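Local coordinates for beta-carbonic anhydrase (Methanothermobacter thermautotrophicus, PDB 1G5C), which probably catalyses the reversible hydration of carbon dioxide to bicarbonate, as a zinc-dependent carbonic anhydrase of the beta class, at residues A[13-17]-A[18-22]; A[134-137]-A[138-142]. One frame throughout, in Å; residues are numbered along the deposited sequence.

Contact 1: residues A[13-17]-A[18-22]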
# COMPACT_ATOMS: atom_id res chain seq x y z
N PHE A 13 7.50 -23.17 -12.10
CA PHE A 13 6.94 -22.00 -12.76
C PHE A 13 5.64 -21.58 -12.10
O PHE A 13 4.80 -22.41 -11.76
CB PHE A 13 6.66 -22.28 -14.24
CG PHE A 13 5.88 -21.17 -14.93
CD1 PHE A 13 6.50 -19.99 -15.30
CD2 PHE A 13 4.54 -21.33 -15.21
CE1 PHE A 13 5.79 -18.97 -15.93
CE2 PHE A 13 3.81 -20.33 -15.83
CZ PHE A 13 4.43 -19.15 -16.21
N ARG A 14 5.48 -20.27 -11.92
CA ARG A 14 4.28 -19.75 -11.30
C ARG A 14 3.73 -18.53 -12.04
O ARG A 14 4.43 -17.53 -12.20
CB ARG A 14 4.57 -19.36 -9.85
CG ARG A 14 4.88 -20.52 -8.91
CD ARG A 14 3.64 -21.34 -8.60
NE ARG A 14 3.87 -22.27 -7.50
CZ ARG A 14 4.70 -23.30 -7.55
NH1 ARG A 14 5.37 -23.56 -8.67
NH2 ARG A 14 4.86 -24.08 -6.49
N PHE A 15 2.49 -18.62 -12.48
CA PHE A 15 1.84 -17.50 -13.15
C PHE A 15 1.00 -16.78 -12.08
O PHE A 15 -0.20 -17.00 -11.96
CB PHE A 15 0.92 -18.01 -14.27
CG PHE A 15 0.20 -16.92 -15.02
CD1 PHE A 15 -0.98 -17.20 -15.70
CD2 PHE A 15 0.68 -15.61 -15.01
CE1 PHE A 15 -1.67 -16.20 -16.37
CE2 PHE A 15 -0.01 -14.60 -15.68
CZ PHE A 15 -1.19 -14.90 -16.35
N ARG A 16 1.65 -15.92 -11.29
CA ARG A 16 0.91 -15.20 -10.26
C ARG A 16 0.15 -14.00 -10.84
O ARG A 16 -1.03 -13.81 -10.53
CB ARG A 16 1.86 -14.75 -9.14
CG ARG A 16 2.44 -15.92 -8.33
CD ARG A 16 3.45 -15.42 -7.31
NE ARG A 16 3.86 -16.44 -6.35
CZ ARG A 16 4.98 -17.16 -6.45
NH1 ARG A 16 5.79 -16.99 -7.49
NH2 ARG A 16 5.29 -18.04 -5.51
N ASP A 17 0.81 -13.20 -11.67
CA ASP A 17 0.18 -12.04 -12.30
C ASP A 17 0.93 -11.58 -13.55
O ASP A 17 1.79 -12.31 -14.05
CB ASP A 17 0.02 -10.89 -11.30
CG ASP A 17 1.34 -10.22 -10.95
OD1 ASP A 17 2.39 -10.54 -11.57
OD2 ASP A 17 1.33 -9.36 -10.04
N LEU A 18 0.63 -10.38 -14.05
CA LEU A 18 1.27 -9.92 -15.28
C LEU A 18 2.79 -9.87 -15.25
O LEU A 18 3.42 -9.96 -16.30
CB LEU A 18 0.70 -8.56 -15.73
CG LEU A 18 -0.81 -8.52 -16.07
CD1 LEU A 18 -1.19 -7.10 -16.58
CD2 LEU A 18 -1.15 -9.56 -17.17
N SER A 19 3.38 -9.78 -14.06
CA SER A 19 4.84 -9.75 -13.93
C SER A 19 5.52 -11.02 -14.40
O SER A 19 6.73 -11.02 -14.66
CB SER A 19 5.25 -9.48 -12.48
OG SER A 19 4.95 -8.15 -12.14
N ASP A 20 4.76 -12.10 -14.49
CA ASP A 20 5.30 -13.38 -14.93
C ASP A 20 5.21 -13.57 -16.44
O ASP A 20 5.61 -14.62 -16.97
CB ASP A 20 4.56 -14.52 -14.21
CG ASP A 20 4.75 -14.47 -12.70
OD1 ASP A 20 5.92 -14.44 -12.27
OD2 ASP A 20 3.74 -14.44 -11.96
N LEU A 21 4.69 -12.57 -17.14
CA LEU A 21 4.58 -12.64 -18.59
C LEU A 21 5.57 -11.66 -19.19
O LEU A 21 5.97 -10.72 -18.55
CB LEU A 21 3.15 -12.30 -19.03
CG LEU A 21 2.06 -13.25 -18.53
CD1 LEU A 21 0.72 -12.80 -19.09
CD2 LEU A 21 2.36 -14.70 -18.95
N LYS A 22 5.96 -11.87 -20.43
CA LYS A 22 6.93 -11.00 -21.07
C LYS A 22 6.31 -9.80 -21.80
O LYS A 22 6.90 -8.72 -21.82
CB LYS A 22 7.78 -11.83 -22.04
CG LYS A 22 8.74 -11.06 -22.91
CD LYS A 22 9.90 -11.95 -23.36
CE LYS A 22 10.99 -11.13 -24.04
NZ LYS A 22 12.37 -11.55 -23.63
O HOH W 1 5.93 -15.42 -9.78
O HOH W 2 4.26 -12.25 -10.52
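Asp20 reaches back over the turn to the backbone of Arg16 and Asp17, and one carboxylate oxygen does most of the work. Its OD2 accepts from Arg16 N at 2.6 Å and from Asp17 N at 3.2 Å. Both donors lie on the anti side but approach from opposite faces of the carboxylate plane; the Asp17 bond is the straighter, with N-H...O 162° against 137° for Arg16. Asp20 has CG anti to its own carbonyl carbon (chi1 -62°), which brings OD2 within reach of both amides. Its backbone N in turn donates to Asp17 O at 3.0 Å, closing the first turn of the short 3-10 segment 18-20. Asp17 OD1 takes Ser19 N at 2.8 Å from above the carboxylate plane, an Asx turn.

Waters complete the pattern. One links Asp17 OD1 to Asp20 OD2, donating to both, while another accepts from Arg16 NH1 and donates to Asp20 OD1. Beside the polar network, Phe15 CE2 packs on Leu21 CG at 3.8 Å. Outside the turn, Asp17 OD2 meets Lys53 NZ in a salt bridge and Ser35 OG of the second subunit, and Arg16 NE pairs with Asp89 of that subunit.

Asp17 OD1 and Asp20 OD2 are only 4.1 Å apart, so the two like charges probably depend on the shared water, the backbone amides and Lys53 to coexist; the chemistry implies a turn held by its acidic side chains and joined to the dimer interface.

Contact 2: residues A[134-137]-A[138-142]; sequences EGVK and RLKSS
Lys137 O is gripped twice by a single residue: Ser141 OG lies 2.5 Å from Lys137 O, short for a hydrogen bond, perhaps partly from coordinate error, and Ser141 N donates to the same oxygen at 2.9 Å. The two donors come from opposite faces of the carbonyl plane, the hydroxyl from well above it. This is the C-terminal part of alpha-helix 128-141, where a serine side chain folds back on the carbonyl one turn earlier, its OG anti to its own carbonyl carbon (chi1 -53°).

Upstream, regular i to i+4 backbone bonds run from Arg138, Leu139 and Lys140 to Glu134, Gly135 and Val136. Along the outer side, Glu134 joins Arg138 and Lys137 in a salt-bridge network. Its OE2 uses the anti lone pair to accept from Arg138 NE at 3.3 Å, nearly straight (177°) and in the guanidinium plane, though the two flat groups are 61° apart. OE1 has a longer bridge, 3.7 Å, to Lys137 NZ. Arg138 NH1 is hydrogen-bonded to Val62 O. Replacing Glu134 by an alanine removes this shared carboxylate and would probably leave the lysine end free to turn and Arg138 NE without its mate.

Inward, Leu139 packs against strands 81-87 and 150-156, laying this face against the central sheet. Lys140 NZ makes a salt bridge to Asp169, and its chain runs beside Val136, whose CG1 is 4.1 Å from Lys140 CD.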
# COMPACT_ATOMS: atom_id res chain seq x y z
N GLU A 134 4.90 16.83 -7.45
CA GLU A 134 5.98 16.71 -6.48
C GLU A 134 6.36 15.23 -6.29
O GLU A 134 7.53 14.89 -6.18
CB GLU A 134 5.52 17.31 -5.15
CG GLU A 134 6.53 17.18 -4.02
CD GLU A 134 7.88 17.77 -4.37
OE1 GLU A 134 7.92 18.87 -4.97
OE2 GLU A 134 8.91 17.14 -4.03
N GLY A 135 5.35 14.36 -6.26
CA GLY A 135 5.63 12.94 -6.09
C GLY A 135 6.39 12.41 -7.29
O GLY A 135 7.29 11.58 -7.15
N VAL A 136 6.03 12.88 -8.47
CA VAL A 136 6.73 12.44 -9.68
C VAL A 136 8.20 12.84 -9.56
O VAL A 136 9.11 12.03 -9.81
CB VAL A 136 6.11 13.08 -10.94
CG1 VAL A 136 7.02 12.85 -12.16
CG2 VAL A 136 4.70 12.45 -11.20
N LYS A 137 8.45 14.08 -9.17
CA LYS A 137 9.82 14.54 -9.03
C LYS A 137 10.61 13.71 -8.03
O LYS A 137 11.77 13.37 -8.28
CB LYS A 137 9.84 16.03 -8.65
CG LYS A 137 10.17 16.92 -9.86
CD LYS A 137 9.68 18.37 -9.74
CE LYS A 137 9.37 18.77 -8.31
NZ LYS A 137 9.16 20.23 -8.18
N ARG A 138 10.00 13.37 -6.90
CA ARG A 138 10.68 12.56 -5.90
C ARG A 138 11.06 11.19 -6.41
O ARG A 138 12.17 10.72 -6.17
CB ARG A 138 9.82 12.40 -4.65
CG ARG A 138 10.02 13.50 -3.64
CD ARG A 138 9.16 13.30 -2.43
NE ARG A 138 8.61 14.58 -2.02
CZ ARG A 138 8.02 14.81 -0.85
NH1 ARG A 138 7.89 13.84 0.05
NH2 ARG A 138 7.54 16.02 -0.59
N LEU A 139 10.14 10.54 -7.11
CA LEU A 139 10.42 9.21 -7.63
C LEU A 139 11.52 9.28 -8.68
O LEU A 139 12.46 8.49 -8.67
CB LEU A 139 9.16 8.59 -8.24
CG LEU A 139 8.12 8.06 -7.24
CD1 LEU A 139 6.87 7.64 -7.97
CD2 LEU A 139 8.72 6.87 -6.49
N LYS A 140 11.41 10.24 -9.59
CA LYS A 140 12.41 10.38 -10.63
C LYS A 140 13.79 10.78 -10.11
O LYS A 140 14.80 10.41 -10.70
CB LYS A 140 11.92 11.39 -11.68
CG LYS A 140 10.98 10.77 -12.68
CD LYS A 140 10.64 11.75 -13.78
CE LYS A 140 10.37 11.02 -15.09
NZ LYS A 140 11.54 10.16 -15.51
N SER A 141 13.82 11.50 -8.99
CA SER A 141 15.07 11.95 -8.37
C SER A 141 15.73 10.89 -7.48
O SER A 141 16.91 10.99 -7.14
CB SER A 141 14.81 13.17 -7.50
OG SER A 141 14.14 14.19 -8.22
N SER A 142 14.96 9.88 -7.10
CA SER A 142 15.49 8.86 -6.21
C SER A 142 16.48 7.89 -6.82
O SER A 142 16.23 7.33 -7.89
CB SER A 142 14.34 8.05 -5.58
OG SER A 142 14.85 6.94 -4.85

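From the N terminus, the chain runs through helix 3-10 into the loop where contact 1 closes a compact turn before strand 27-32 begins. It then passes through strands and helices of the core before reaching contact 2 in helix 128-141, ahead of strand 150-156. The two are in series, neither nesting nor crossing, with centres about 28 Å apart and nearest atoms about 16 Å apart. Each is local, but their surroundings differ. Contact 1 lies toward the periphery and joins the N-terminal arm to Lys53, Leu77 and the second subunit; contact 2 ties a late helix to the sheet and, through Lys140, to the C-terminal tail at Asp169.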